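Local coordinates for protein copper chaperone PCu(A)C (Methylosinus trichosporium OB3b, PDB 6P1F) that binds copper, with a histidine brace as the site in this PCuAC domain of PmoF2, and probably serves as a copper chaperone in a methane-oxidizing bacterium, at residues F54-L60 against G80-E85; L27-N33 against S73-P79. All blocks are in the same frame, centred on the assembly; numbering follows the deposited sequence.

Interaction 1: F54-L60 against G80-E85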
ATOM      1  N   PHE A  54       7.900   1.554   2.785  1.00 15.74           N
ATOM      2  CA  PHE A  54       6.865   1.791   3.767  1.00 14.39           C
ATOM      3  C   PHE A  54       7.329   2.811   4.778  1.00 17.49           C
ATOM      4  O   PHE A  54       8.461   2.769   5.267  1.00 17.46           O
ATOM      5  CB  PHE A  54       6.479   0.502   4.463  1.00 14.97           C
ATOM      6  CG  PHE A  54       5.960  -0.568   3.531  1.00 15.45           C
ATOM      7  CD1 PHE A  54       4.666  -0.513   3.065  1.00 19.08           C
ATOM      8  CD2 PHE A  54       6.759  -1.632   3.145  1.00 18.33           C
ATOM      9  CE1 PHE A  54       4.181  -1.511   2.215  1.00 16.26           C
ATOM     10  CE2 PHE A  54       6.269  -2.645   2.319  1.00 22.81           C
ATOM     11  CZ  PHE A  54       4.974  -2.567   1.849  1.00 20.80           C
ATOM     12  N   HIS A  55       6.456   3.767   5.054  1.00 14.78           N
ATOM     13  CA  HIS A  55       6.686   4.742   6.113  1.00 16.01           C
ATOM     14  C   HIS A  55       5.604   4.578   7.157  1.00 21.31           C
ATOM     15  O   HIS A  55       4.465   4.933   6.927  1.00 22.40           O
ATOM     16  CB  HIS A  55       6.669   6.152   5.543  1.00 16.04           C
ATOM     17  CG  HIS A  55       7.776   6.425   4.583  1.00 16.56           C
ATOM     18  ND1 HIS A  55       8.890   7.154   4.938  1.00 22.18           N
ATOM     19  CD2 HIS A  55       7.952   6.074   3.290  1.00 20.01           C
ATOM     20  CE1 HIS A  55       9.698   7.254   3.899  1.00 27.04           C
ATOM     21  NE2 HIS A  55       9.156   6.608   2.888  1.00 23.03           N
ATOM     22  N   ILE A  56       5.955   4.015   8.305  1.00 20.67           N
ATOM     23  CA  ILE A  56       4.930   3.693   9.282  1.00 20.33           C
ATOM     24  C   ILE A  56       5.339   4.220  10.641  1.00 26.38           C
ATOM     25  O   ILE A  56       6.514   4.485  10.885  1.00 24.38           O
ATOM     26  CB  ILE A  56       4.655   2.165   9.359  1.00 28.58           C
ATOM     27  CG1 ILE A  56       5.888   1.424   9.863  1.00 36.34           C
ATOM     28  CG2 ILE A  56       4.195   1.615   7.985  1.00 31.39           C
ATOM     29  CD1 ILE A  56       5.607  -0.033  10.206  1.00 42.42           C
ATOM     30  N   ALA A  57       4.362   4.416  11.508  1.00 27.51           N
ATOM     31  CA  ALA A  57       4.618   4.951  12.841  1.00 30.13           C
ATOM     32  C   ALA A  57       5.186   3.881  13.757  1.00 36.46           C
ATOM     33  O   ALA A  57       4.930   2.687  13.575  1.00 38.39           O
ATOM     34  CB  ALA A  57       3.328   5.531  13.423  1.00 30.36           C
ATOM     35  N   PRO A  58       5.995   4.293  14.742  1.00 28.49           N
ATOM     36  CA  PRO A  58       6.479   5.665  14.892  1.00 27.67           C
ATOM     37  C   PRO A  58       7.682   5.930  13.979  1.00 33.03           C
ATOM     38  O   PRO A  58       8.233   4.978  13.412  1.00 43.55           O
ATOM     39  CB  PRO A  58       6.880   5.720  16.364  1.00 30.88           C
ATOM     40  CG  PRO A  58       7.335   4.320  16.657  1.00 30.30           C
ATOM     41  CD  PRO A  58       6.468   3.411  15.825  1.00 40.60           C
ATOM     42  N   HIS A  59       8.048   7.204  13.853  1.00 24.77           N
ATOM     43  CA  HIS A  59       9.167   7.680  13.038  1.00 23.18           C
ATOM     44  C   HIS A  59       8.892   7.513  11.561  1.00 24.17           C
ATOM     45  O   HIS A  59       9.416   6.626  10.889  1.00 27.14           O
ATOM     46  CB  HIS A  59      10.468   7.001  13.471  1.00 22.24           C
ATOM     47  CG  HIS A  59      10.801   7.304  14.887  1.00 24.57           C
ATOM     48  ND1 HIS A  59      10.735   6.373  15.895  1.00 27.46           N
ATOM     49  CD2 HIS A  59      11.092   8.489  15.475  1.00 21.50           C
ATOM     50  CE1 HIS A  59      11.006   6.963  17.050  1.00 24.90           C
ATOM     51  NE2 HIS A  59      11.237   8.239  16.820  1.00 31.38           N
ATOM     52  N   LEU A  60       8.083   8.434  11.067  1.00 24.62           N
ATOM     53  CA  LEU A  60       7.564   8.371   9.710  1.00 23.96           C
ATOM     54  C   LEU A  60       8.602   8.699   8.650  1.00 22.57           C
ATOM     55  O   LEU A  60       8.410   8.381   7.461  1.00 25.83           O
ATOM     56  CB  LEU A  60       6.350   9.302   9.565  1.00 24.65           C
ATOM     57  CG  LEU A  60       5.048   8.791  10.177  1.00 33.26           C
ATOM     58  CD1 LEU A  60       3.991   9.897  10.107  1.00 30.71           C
ATOM     59  CD2 LEU A  60       4.585   7.518   9.424  1.00 20.11           C
ATOM     60  N   GLY A  80       0.283  12.620   4.957  1.00 22.76           N
ATOM     61  CA  GLY A  80       0.768  13.189   6.202  1.00 28.05           C
ATOM     62  C   GLY A  80       0.965  12.204   7.336  1.00 28.81           C
ATOM     63  O   GLY A  80       1.509  12.557   8.393  1.00 24.99           O
ATOM     64  N   GLY A  81       0.550  10.961   7.118  1.00 21.67           N
ATOM     65  CA  GLY A  81       0.657   9.940   8.133  1.00 20.61           C
ATOM     66  C   GLY A  81       1.414   8.760   7.539  1.00 18.11           C
ATOM     67  O   GLY A  81       2.281   8.950   6.684  1.00 20.22           O
ATOM     68  N   SER A  82       1.099   7.564   8.002  1.00 16.91           N
ATOM     69  CA  SER A  82       1.748   6.367   7.438  1.00 15.56           C
ATOM     70  C   SER A  82       1.384   6.209   5.966  1.00 18.82           C
ATOM     71  O   SER A  82       0.301   6.562   5.550  1.00 17.70           O
ATOM     72  CB  SER A  82       1.331   5.122   8.219  1.00 19.15           C
ATOM     73  OG  SER A  82       1.622   5.301   9.610  1.00 20.78           O
ATOM     74  N   HIS A  83       2.279   5.651   5.166  1.00 16.27           N
ATOM     75  CA  HIS A  83       1.995   5.592   3.734  1.00 14.42           C
ATOM     76  C   HIS A  83       3.022   4.704   3.087  1.00 15.98           C
ATOM     77  O   HIS A  83       4.049   4.349   3.697  1.00 18.85           O
ATOM     78  CB  HIS A  83       2.039   6.993   3.088  1.00 15.02           C
ATOM     79  CG  HIS A  83       3.395   7.636   3.105  1.00 16.76           C
ATOM     80  ND1 HIS A  83       3.867   8.330   4.199  1.00 23.20           N
ATOM     81  CD2 HIS A  83       4.364   7.686   2.170  1.00 20.35           C
ATOM     82  CE1 HIS A  83       5.082   8.783   3.930  1.00 23.15           C
ATOM     83  NE2 HIS A  83       5.403   8.424   2.709  1.00 19.15           N
ATOM     84  N   VAL A  84       2.743   4.346   1.846  1.00 13.55           N
ATOM     85  CA  VAL A  84       3.685   3.625   1.027  1.00 16.13           C
ATOM     86  C   VAL A  84       4.208   4.529  -0.075  1.00 19.25           C
ATOM     87  O   VAL A  84       3.418   5.173  -0.747  1.00 21.90           O
ATOM     88  CB  VAL A  84       3.016   2.414   0.378  1.00 16.92           C
ATOM     89  CG1 VAL A  84       4.058   1.553  -0.341  1.00 20.29           C
ATOM     90  CG2 VAL A  84       2.235   1.620   1.409  1.00 18.42           C
ATOM     91  N   GLU A  85       5.518   4.580  -0.279  1.00 15.41           N
ATOM     92  CA  GLU A  85       6.032   5.264  -1.456  1.00 15.33           C
ATOM     93  C   GLU A  85       6.270   4.246  -2.561  1.00 17.76           C
ATOM     94  O   GLU A  85       6.911   3.227  -2.335  1.00 18.12           O
ATOM     95  CB  GLU A  85       7.328   6.013  -1.144  1.00 21.40           C
ATOM     96  CG  GLU A  85       7.085   7.341  -0.486  1.00 32.08           C
ATOM     97  CD  GLU A  85       7.961   8.419  -1.073  1.00 49.11           C
ATOM     98  OE1 GLU A  85       9.105   8.548  -0.595  1.00 50.00           O
ATOM     99  OE2 GLU A  85       7.507   9.116  -2.017  1.00 51.54           O
TER
HETATM  100  O   HOH W   1       1.335   3.198  11.358  1.00 35.37           O

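Interaction 2: L27-N33 against S73-P79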
ATOM      1  N   LEU A  27       0.946   5.739  -1.887  1.00 15.20           N
ATOM      2  CA  LEU A  27      -0.183   4.831  -1.827  1.00 13.97           C
ATOM      3  C   LEU A  27      -0.645   4.722  -0.370  1.00 15.51           C
ATOM      4  O   LEU A  27       0.153   4.759   0.545  1.00 15.34           O
ATOM      5  CB  LEU A  27       0.207   3.464  -2.379  1.00 15.47           C
ATOM      6  CG  LEU A  27      -0.862   2.365  -2.300  1.00 19.21           C
ATOM      7  CD1 LEU A  27      -0.865   1.468  -3.551  1.00 26.83           C
ATOM      8  CD2 LEU A  27      -0.683   1.582  -1.033  1.00 20.88           C
ATOM      9  N   TYR A  28      -1.962   4.604  -0.165  1.00 13.81           N
ATOM     10  CA  TYR A  28      -2.520   4.540   1.160  1.00 13.74           C
ATOM     11  C   TYR A  28      -3.527   3.416   1.259  1.00 16.33           C
ATOM     12  O   TYR A  28      -4.372   3.290   0.395  1.00 15.43           O
ATOM     13  CB  TYR A  28      -3.217   5.856   1.511  1.00 14.02           C
ATOM     14  CG  TYR A  28      -2.418   7.079   1.148  1.00 14.19           C
ATOM     15  CD1 TYR A  28      -1.434   7.571   2.007  1.00 15.92           C
ATOM     16  CD2 TYR A  28      -2.636   7.720  -0.061  1.00 15.04           C
ATOM     17  CE1 TYR A  28      -0.713   8.706   1.661  1.00 18.06           C
ATOM     18  CE2 TYR A  28      -1.936   8.849  -0.406  1.00 17.13           C
ATOM     19  CZ  TYR A  28      -0.971   9.337   0.472  1.00 21.85           C
ATOM     20  OH  TYR A  28      -0.237  10.463   0.173  1.00 18.64           O
ATOM     21  N   MET A  29      -3.405   2.570   2.266  1.00 16.08           N
ATOM     22  CA  MET A  29      -4.384   1.511   2.456  1.00 16.72           C
ATOM     23  C   MET A  29      -4.469   1.186   3.926  1.00 18.35           C
ATOM     24  O   MET A  29      -3.483   1.292   4.647  1.00 19.63           O
ATOM     25  CB  MET A  29      -3.991   0.254   1.674  1.00 16.42           C
ATOM     26  CG  MET A  29      -2.586  -0.268   2.024  1.00 17.79           C
ATOM     27  SD  MET A  29      -2.112  -1.612   0.874  1.00 22.15           S
ATOM     28  CE  MET A  29      -0.393  -1.882   1.367  1.00 18.59           C
ATOM     29  N   LEU A  30      -5.645   0.764   4.366  1.00 15.01           N
ATOM     30  CA  LEU A  30      -5.807   0.288   5.732  1.00 14.04           C
ATOM     31  C   LEU A  30      -5.501  -1.189   5.744  1.00 17.31           C
ATOM     32  O   LEU A  30      -6.149  -1.949   5.014  1.00 18.20           O
ATOM     33  CB  LEU A  30      -7.249   0.572   6.192  1.00 18.09           C
ATOM     34  CG  LEU A  30      -7.748  -0.110   7.468  1.00 21.15           C
ATOM     35  CD1 LEU A  30      -6.836   0.165   8.643  1.00 23.22           C
ATOM     36  CD2 LEU A  30      -9.134   0.465   7.740  1.00 25.00           C
ATOM     37  N   VAL A  31      -4.485  -1.597   6.503  1.00 13.45           N
ATOM     38  CA  VAL A  31      -4.141  -3.018   6.576  1.00 14.01           C
ATOM     39  C   VAL A  31      -4.517  -3.550   7.942  1.00 18.19           C
ATOM     40  O   VAL A  31      -4.144  -2.974   8.968  1.00 17.62           O
ATOM     41  CB  VAL A  31      -2.634  -3.227   6.354  1.00 15.36           C
ATOM     42  CG1 VAL A  31      -2.283  -4.723   6.411  1.00 17.27           C
ATOM     43  CG2 VAL A  31      -2.194  -2.621   5.022  1.00 19.15           C
ATOM     44  N   VAL A  32      -5.247  -4.653   7.982  1.00 14.03           N
ATOM     45  CA  VAL A  32      -5.704  -5.151   9.265  1.00 15.53           C
ATOM     46  C   VAL A  32      -5.267  -6.595   9.434  1.00 15.27           C
ATOM     47  O   VAL A  32      -5.452  -7.412   8.537  1.00 17.32           O
ATOM     48  CB  VAL A  32      -7.247  -5.067   9.396  1.00 16.66           C
ATOM     49  CG1 VAL A  32      -7.684  -5.712  10.672  1.00 18.84           C
ATOM     50  CG2 VAL A  32      -7.732  -3.602   9.332  1.00 17.82           C
ATOM     51  N   ASN A  33      -4.592  -6.892  10.541  1.00 14.41           N
ATOM     52  CA  ASN A  33      -4.310  -8.291  10.856  1.00 14.62           C
ATOM     53  C   ASN A  33      -5.232  -8.747  11.967  1.00 15.39           C
ATOM     54  O   ASN A  33      -5.066  -8.345  13.125  1.00 16.40           O
ATOM     55  CB  ASN A  33      -2.842  -8.476  11.277  1.00 13.60           C
ATOM     56  CG  ASN A  33      -2.532  -9.929  11.627  1.00 15.42           C
ATOM     57  OD1 ASN A  33      -3.216 -10.844  11.166  1.00 17.36           O
ATOM     58  ND2 ASN A  33      -1.454 -10.159  12.403  1.00 16.34           N
ATOM     59  N   SER A  73      -3.899  -6.164  15.044  1.00 18.81           N
ATOM     60  CA  SER A  73      -3.411  -4.806  14.816  1.00 18.46           C
ATOM     61  C   SER A  73      -3.821  -4.299  13.467  1.00 21.67           C
ATOM     62  O   SER A  73      -4.349  -5.036  12.606  1.00 19.13           O
ATOM     63  CB  SER A  73      -1.866  -4.728  14.921  1.00 20.40           C
ATOM     64  OG  SER A  73      -1.266  -5.335  13.793  1.00 25.89           O
ATOM     65  N   ARG A  74      -3.609  -3.002  13.285  1.00 16.59           N
ATOM     66  CA  ARG A  74      -3.868  -2.395  11.995  1.00 17.98           C
ATOM     67  C   ARG A  74      -2.849  -1.305  11.711  1.00 18.99           C
ATOM     68  O   ARG A  74      -2.223  -0.732  12.624  1.00 18.29           O
ATOM     69  CB  ARG A  74      -5.275  -1.831  11.948  1.00 18.23           C
ATOM     70  CG  ARG A  74      -5.457  -0.640  12.865  1.00 19.64           C
ATOM     71  CD  ARG A  74      -6.818   0.002  12.627  1.00 23.92           C
ATOM     72  NE  ARG A  74      -7.858  -1.019  12.705  1.00 30.07           N
ATOM     73  CZ  ARG A  74      -9.089  -0.899  12.205  1.00 29.09           C
ATOM     74  NH1 ARG A  74      -9.437   0.210  11.552  1.00 33.76           N
ATOM     75  NH2 ARG A  74      -9.945  -1.905  12.326  1.00 23.99           N
ATOM     76  N   VAL A  75      -2.654  -1.056  10.432  1.00 14.72           N
ATOM     77  CA  VAL A  75      -1.914   0.100   9.959  1.00 16.01           C
ATOM     78  C   VAL A  75      -2.885   0.988   9.210  1.00 17.35           C
ATOM     79  O   VAL A  75      -3.478   0.557   8.216  1.00 17.73           O
ATOM     80  CB  VAL A  75      -0.748  -0.297   9.057  1.00 18.44           C
ATOM     81  CG1 VAL A  75      -0.056   0.945   8.496  1.00 21.32           C
ATOM     82  CG2 VAL A  75       0.241  -1.173   9.841  1.00 26.14           C
ATOM     83  N   THR A  76      -3.075   2.223   9.697  1.00 15.26           N
ATOM     84  CA  THR A  76      -3.952   3.187   9.015  1.00 15.22           C
ATOM     85  C   THR A  76      -3.039   4.143   8.228  1.00 16.94           C
ATOM     86  O   THR A  76      -2.002   4.556   8.714  1.00 21.32           O
ATOM     87  CB  THR A  76      -4.847   3.961   9.993  1.00 25.16           C
ATOM     88  OG1 THR A  76      -5.612   3.028  10.782  1.00 28.98           O
ATOM     89  CG2 THR A  76      -5.818   4.827   9.225  1.00 42.66           C
ATOM     90  N   MET A  77      -3.404   4.451   6.990  1.00 17.45           N
ATOM     91  CA  MET A  77      -2.555   5.281   6.145  1.00 14.95           C
ATOM     92  C   MET A  77      -3.348   6.448   5.582  1.00 18.42           C
ATOM     93  O   MET A  77      -4.524   6.272   5.207  1.00 20.20           O
ATOM     94  CB  MET A  77      -1.994   4.473   4.991  1.00 16.93           C
ATOM     95  CG  MET A  77      -1.091   3.321   5.410  1.00 16.66           C
ATOM     96  SD  MET A  77      -0.325   2.619   3.963  1.00 16.95           S
ATOM     97  CE  MET A  77       0.123   0.997   4.571  1.00 19.00           C
ATOM     98  N   ALA A  78      -2.689   7.598   5.456  1.00 17.17           N
ATOM     99  CA  ALA A  78      -3.304   8.781   4.861  1.00 17.65           C
ATOM    100  C   ALA A  78      -2.205   9.778   4.579  1.00 18.37           C
ATOM    101  O   ALA A  78      -1.110   9.681   5.161  1.00 20.07           O
ATOM    102  CB  ALA A  78      -4.363   9.375   5.794  1.00 24.56           C
ATOM    103  N   PRO A  79      -2.463  10.721   3.671  1.00 18.73           N
ATOM    104  CA  PRO A  79      -1.433  11.750   3.457  1.00 21.45           C
ATOM    105  C   PRO A  79      -1.014  12.459   4.762  1.00 22.63           C
ATOM    106  O   PRO A  79      -1.857  12.843   5.574  1.00 25.93           O
ATOM    107  CB  PRO A  79      -2.121  12.747   2.504  1.00 22.90           C
ATOM    108  CG  PRO A  79      -3.137  11.911   1.762  1.00 22.70           C
ATOM    109  CD  PRO A  79      -3.563  10.783   2.681  1.00 19.04           C
TER

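Interaction 1: F54-L60 against G80-E85
His55 and His83 face each other as an antiparallel hydrogen-bonded pair. His55 N donates a hydrogen bond to His83 O at 2.8 Å, and His83 N donates back to His55 O at 2.9 Å. The two imidazoles lie side by side, their planes within 6° of parallel, but displaced with little overlap. His55 CB sits over the face of the His83 ring, a CH-pi contact 3.8 Å from its centroid. Each ring is also held at its edge by a carbonyl of its own segment. His55 ND1 donates to Leu60 O at 2.8 Å. His83 ND1 donates to Gly81 O in a nearly straight bond of 3.0 Å, reached because CG stands between the backbone N and carbonyl carbon (chi1 65°).

Phe54 CD1 meets Val84 CG2 at 3.6 Å on the other face of the sheet, and Leu60 CD2 rests on Ser82 CA. A water joins Ala57 N to Ser82 OG. The Glu85 carboxylate is salt-bridged to Arg24. An alanine here in place of His55 lacks the imidazole, which would probably leave Leu60 O without that donor and the His83 ring without its parallel neighbour, and weaken zinc binding.

His55, His59, His83 and Glu85 are seen to bind zinc in this protein. Here both ND1 atoms donate to carbonyls, which leaves each NE2 as the likelier nitrogen for a metal.

Interaction 2: L27-N33 against S73-P79
The Tyr28 ring takes Pro79 on one face. Pro79 CD stands over the ring centre, 3.7 Å from the centroid, in a CH-pi contact, and Pro79 CG reaches Tyr28 CZ. The ring also meets that of Trp14, and Tyr28 OH is hydrogen-bonded to Gln26. The other flat group, the Arg74 guanidinium, has Val32 CG2 over one face, offset toward the rim, while Leu30 CD2 approaches NH1 obliquely. A bend at chi3 (52°) turns the arginine end back along these aliphatic neighbours.

Along the chain between Arg74 and Pro79 comes Met77, whose side chain lies beside that of Met29, pointing the same way. Its CB packs on Tyr28 CB at 3.9 Å and its CE on Met29 CG. Here the register slips by a residue, and Met77 SD, not a carbonyl of segment 73-79, takes the Met29 N-H in a weak bond, 3.5 Å from Met29 N.

Farther along, the strands pair antiparallel. Val31 N bonds Val75 O at 2.9 Å, and Val75 N bonds Val31 O at 2.8 Å. Asn33 and Ser73 exchange a second pair of backbone bonds. Asn33 ND2 and Ser73 OG both bond Pro70 O, and Asn33 OD1 accepts from Ala35 N.

Chemically, backbone bonds join the strands near Asn33, whereas a methionine and a proline-aromatic contact join them near Tyr28, beside the zinc-binding His83.

In the fold
The two contacts lie about 10 Å apart between centres and share strand 73-89, which a short irregular stretch interrupts. In the sheet this strand runs between strands 24-33 and 49-55, antiparallel to both. Its early part, 73-79, carries interaction 2, and 80-85 carries interaction 1. Along the chain the order is 27-33, 54-60, 73-79, 80-85, so the contacts interleave. They also touch: Val84 O and Leu27 N are 2.8 Å apart, a probable hydrogen bond, and His83 packs on Tyr28. Strand 73-89 therefore carries His83 and Glu85 and pairs with His55 on one side and with strand 24-33 on the other. The copper ligand His12 lies on strand 8-16, next to strand 24-33.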